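Local coordinates for protein YCAC GENE product (Escherichia coli, PDB 1YAC) that is probably a hydrolase of unknown specificity, an octameric member of the isochorismatase family with a three-layer alpha-beta-alpha fold, at residues D9-H20 and T103-V113. Numbering follows the deposited sequence.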
loop_
_atom_site.group_PDB
_atom_site.type_symbol
_atom_site.label_atom_id
_atom_site.label_comp_id
_atom_site.label_asym_id
_atom_site.label_seq_id
_atom_site.Cartn_x
_atom_site.Cartn_y
_atom_site.Cartn_z
ATOM N N ASP A 9 20.594 29.730 -0.261
ATOM C CA ASP A 9 21.086 30.942 -0.886
ATOM C C ASP A 9 21.990 30.455 -2.012
ATOM O O ASP A 9 23.037 29.864 -1.762
ATOM C CB ASP A 9 21.872 31.721 0.168
ATOM C CG ASP A 9 22.448 33.028 -0.350
ATOM O OD1 ASP A 9 22.542 33.242 -1.583
ATOM O OD2 ASP A 9 22.840 33.843 0.513
ATOM N N LYS A 10 21.602 30.746 -3.253
ATOM C CA LYS A 10 22.372 30.271 -4.411
ATOM C C LYS A 10 23.829 30.744 -4.435
ATOM O O LYS A 10 24.612 30.238 -5.215
ATOM C CB LYS A 10 21.693 30.615 -5.725
ATOM C CG LYS A 10 21.567 32.095 -6.018
ATOM C CD LYS A 10 21.088 32.316 -7.441
ATOM C CE LYS A 10 21.045 33.811 -7.764
ATOM N NZ LYS A 10 20.871 34.068 -9.233
ATOM N N ASN A 11 24.173 31.712 -3.585
ATOM C CA ASN A 11 25.529 32.196 -3.498
ATOM C C ASN A 11 26.287 31.656 -2.293
ATOM O O ASN A 11 27.463 31.907 -2.144
ATOM C CB ASN A 11 25.516 33.728 -3.436
ATOM C CG ASN A 11 25.042 34.443 -4.697
ATOM O OD1 ASN A 11 23.907 34.418 -5.084
ATOM N ND2 ASN A 11 25.971 35.060 -5.376
ATOM N N ASP A 12 25.592 30.895 -1.466
ATOM C CA ASP A 12 26.239 30.335 -0.288
ATOM C C ASP A 12 25.980 28.837 -0.116
ATOM O O ASP A 12 26.032 28.308 1.001
ATOM C CB ASP A 12 25.793 31.083 0.992
ATOM C CG ASP A 12 26.818 31.020 2.100
ATOM O OD1 ASP A 12 27.972 30.580 1.885
ATOM O OD2 ASP A 12 26.464 31.422 3.209
ATOM N N ALA A 13 25.824 28.134 -1.233
ATOM C CA ALA A 13 25.534 26.700 -1.194
ATOM C C ALA A 13 26.370 25.851 -2.140
ATOM O O ALA A 13 26.640 26.257 -3.276
ATOM C CB ALA A 13 24.042 26.461 -1.494
ATOM N N ALA A 14 26.785 24.684 -1.658
ATOM C CA ALA A 14 27.541 23.739 -2.471
ATOM C C ALA A 14 26.722 22.443 -2.499
ATOM O O ALA A 14 25.924 22.168 -1.588
ATOM C CB ALA A 14 28.919 23.478 -1.884
ATOM N N VAL A 15 26.902 21.664 -3.552
ATOM C CA VAL A 15 26.173 20.411 -3.694
ATOM C C VAL A 15 27.132 19.238 -3.567
ATOM O O VAL A 15 28.187 19.238 -4.206
ATOM C CB VAL A 15 25.455 20.355 -5.065
ATOM C CG1 VAL A 15 24.754 18.996 -5.263
ATOM C CG2 VAL A 15 24.443 21.477 -5.162
ATOM N N LEU A 16 26.798 18.274 -2.707
ATOM C CA LEU A 16 27.632 17.081 -2.525
ATOM C C LEU A 16 26.850 15.881 -3.038
ATOM O O LEU A 16 25.782 15.564 -2.506
ATOM C CB LEU A 16 27.979 16.842 -1.044
ATOM C CG LEU A 16 28.449 17.984 -0.132
ATOM C CD1 LEU A 16 28.954 17.408 1.191
ATOM C CD2 LEU A 16 29.509 18.828 -0.796
ATOM N N LEU A 17 27.363 15.237 -4.085
ATOM C CA LEU A 17 26.716 14.063 -4.672
ATOM C C LEU A 17 27.562 12.863 -4.264
ATOM O O LEU A 17 28.644 12.629 -4.812
ATOM C CB LEU A 17 26.619 14.214 -6.189
ATOM C CG LEU A 17 25.855 15.465 -6.650
ATOM C CD1 LEU A 17 25.770 15.489 -8.177
ATOM C CD2 LEU A 17 24.443 15.475 -6.039
ATOM N N VAL A 18 27.033 12.083 -3.327
ATOM C CA VAL A 18 27.748 10.957 -2.752
ATOM C C VAL A 18 27.345 9.541 -3.166
ATOM O O VAL A 18 26.256 9.063 -2.834
ATOM C CB VAL A 18 27.675 11.037 -1.191
ATOM C CG1 VAL A 18 28.689 10.081 -0.544
ATOM C CG2 VAL A 18 27.893 12.482 -0.708
ATOM N N ASP A 19 28.254 8.881 -3.876
ATOM C CA ASP A 19 28.102 7.488 -4.281
ATOM C C ASP A 19 26.900 7.056 -5.131
ATOM O O ASP A 19 26.336 5.978 -4.920
ATOM C CB ASP A 19 28.214 6.581 -3.049
ATOM C CG ASP A 19 29.460 6.861 -2.219
ATOM O OD1 ASP A 19 30.368 7.582 -2.682
ATOM O OD2 ASP A 19 29.524 6.370 -1.077
ATOM N N HIS A 20 26.484 7.903 -6.067
ATOM C CA HIS A 20 25.400 7.537 -6.975
ATOM C C HIS A 20 26.113 6.669 -8.021
ATOM O O HIS A 20 26.402 7.116 -9.143
ATOM C CB HIS A 20 24.787 8.781 -7.641
ATOM C CG HIS A 20 23.947 9.624 -6.723
ATOM N ND1 HIS A 20 24.414 10.787 -6.142
ATOM C CD2 HIS A 20 22.650 9.508 -6.343
ATOM C CE1 HIS A 20 23.444 11.352 -5.451
ATOM N NE2 HIS A 20 22.360 10.598 -5.552
ATOM N N THR A 103 35.072 25.221 -1.214
ATOM C CA THR A 103 33.986 25.871 -1.938
ATOM C C THR A 103 33.667 27.202 -1.253
ATOM O O THR A 103 33.113 28.103 -1.870
ATOM C CB THR A 103 32.687 25.023 -1.960
ATOM O OG1 THR A 103 32.141 24.936 -0.645
ATOM C CG2 THR A 103 32.947 23.616 -2.480
ATOM N N GLY A 104 33.973 27.277 0.039
ATOM C CA GLY A 104 33.716 28.475 0.815
ATOM C C GLY A 104 32.242 28.676 1.116
ATOM O O GLY A 104 31.842 29.756 1.566
ATOM N N LYS A 105 31.434 27.636 0.901
ATOM C CA LYS A 105 29.989 27.712 1.126
ATOM C C LYS A 105 29.565 27.193 2.494
ATOM O O LYS A 105 30.026 26.145 2.937
ATOM C CB LYS A 105 29.229 26.950 0.030
ATOM C CG LYS A 105 29.597 27.380 -1.385
ATOM C CD LYS A 105 29.515 28.878 -1.561
ATOM C CE LYS A 105 29.946 29.282 -2.951
ATOM N NZ LYS A 105 29.915 30.763 -3.122
ATOM N N LYS A 106 28.673 27.938 3.144
ATOM C CA LYS A 106 28.148 27.591 4.460
ATOM C C LYS A 106 27.057 26.501 4.387
ATOM O O LYS A 106 26.896 25.703 5.322
ATOM C CB LYS A 106 27.575 28.856 5.100
ATOM C CG LYS A 106 26.830 28.677 6.416
ATOM C CD LYS A 106 27.739 28.235 7.504
ATOM C CE LYS A 106 27.129 28.468 8.863
ATOM N NZ LYS A 106 28.194 28.282 9.895
ATOM N N GLN A 107 26.290 26.500 3.297
ATOM C CA GLN A 107 25.197 25.546 3.134
ATOM C C GLN A 107 25.615 24.392 2.246
ATOM O O GLN A 107 26.229 24.601 1.200
ATOM C CB GLN A 107 23.991 26.252 2.525
ATOM C CG GLN A 107 23.539 27.476 3.315
ATOM C CD GLN A 107 22.426 28.223 2.622
ATOM O OE1 GLN A 107 22.263 28.146 1.398
ATOM N NE2 GLN A 107 21.657 28.966 3.394
ATOM N N LEU A 108 25.256 23.181 2.649
ATOM C CA LEU A 108 25.591 21.994 1.874
ATOM C C LEU A 108 24.314 21.258 1.529
ATOM O O LEU A 108 23.527 20.923 2.420
ATOM C CB LEU A 108 26.491 21.049 2.672
ATOM C CG LEU A 108 27.779 21.639 3.240
ATOM C CD1 LEU A 108 28.586 20.539 3.963
ATOM C CD2 LEU A 108 28.586 22.257 2.102
ATOM N N ILE A 109 24.114 21.028 0.238
ATOM C CA ILE A 109 22.951 20.299 -0.275
ATOM C C ILE A 109 23.515 18.907 -0.537
ATOM O O ILE A 109 24.383 18.735 -1.406
ATOM C CB ILE A 109 22.452 20.941 -1.583
ATOM C CG1 ILE A 109 21.977 22.368 -1.306
ATOM C CG2 ILE A 109 21.341 20.096 -2.204
ATOM C CD1 ILE A 109 21.779 23.198 -2.551
ATOM N N ILE A 110 23.033 17.914 0.204
ATOM C CA ILE A 110 23.575 16.568 0.078
ATOM C C ILE A 110 22.576 15.513 -0.384
ATOM O O ILE A 110 21.429 15.497 0.064
ATOM C CB ILE A 110 24.151 16.106 1.436
ATOM C CG1 ILE A 110 25.034 17.199 2.040
ATOM C CG2 ILE A 110 24.975 14.829 1.255
ATOM C CD1 ILE A 110 25.617 16.846 3.425
ATOM N N ALA A 111 23.038 14.614 -1.255
ATOM C CA ALA A 111 22.214 13.513 -1.760
ATOM C C ALA A 111 23.165 12.376 -2.099
ATOM O O ALA A 111 24.344 12.618 -2.365
ATOM C CB ALA A 111 21.433 13.942 -2.989
ATOM N N GLY A 112 22.665 11.143 -2.120
ATOM C CA GLY A 112 23.532 10.013 -2.412
ATOM C C GLY A 112 22.926 8.672 -2.041
ATOM O O GLY A 112 21.727 8.587 -1.770
ATOM N N VAL A 113 23.735 7.614 -2.067
ATOM C CA VAL A 113 23.239 6.287 -1.723
ATOM C C VAL A 113 24.288 5.490 -0.951
ATOM O O VAL A 113 25.485 5.645 -1.197
ATOM C CB VAL A 113 22.655 5.483 -2.968
ATOM C CG1 VAL A 113 22.780 6.245 -4.271
ATOM C CG2 VAL A 113 23.229 4.071 -3.075
#
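Gln107 holds CG anti to its carbonyl carbon (chi1 -55°) and runs extended beyond it, which carries the amide to the Asp9-Asp12 turn. There Gln107 OE1 accepts from Asp9 N at 2.8 Å, in the carbonyl plane and on a lone pair. Gln107 NE2 donates to Arg7 O, so both ends of the amide are used and its flip is fixed. Lys105 bends at chi2 (-51°) and lays its chain along Ala13. Its NZ reaches Asn11 O at 2.9 Å, from above the carbonyl plane. Asp12 OD1 takes Lys106 N at 3.0 Å in a nearly straight bond, from above the carboxylate plane. The type I turn from Asp9 to Asp12, with an Asx turn at Asp9, is thus tied to 105-107.

Beyond it, strands 13-18 and 107-112 pair in parallel. The ladder runs from Gln107 N to Asp12 O through to Val113 N to Val18 O. Leu16 CD1 meets Ile110 CG1 at 4.0 Å, the two side chains lying alongside. On the other face Ile109 CD1 touches Val15 CG2 and Ala13 CB, each at 4.1 Å. At the C-terminal ends Gly112 CA sits over the His20 ring in a CH-pi contact, 3.6 Å from its centroid. His20 NE2 is hydrogen-bonded to Ala139 O, and Asp19 OD1 makes a salt bridge with Arg84.

These are the two central strands of the parallel sheet, the middle layer of the alpha-beta-alpha sandwich of the isochorismatase-like fold, flanked by 54-59 and 132-136. Helix 33-49 covers the face of Val15, Leu17 and Ala111.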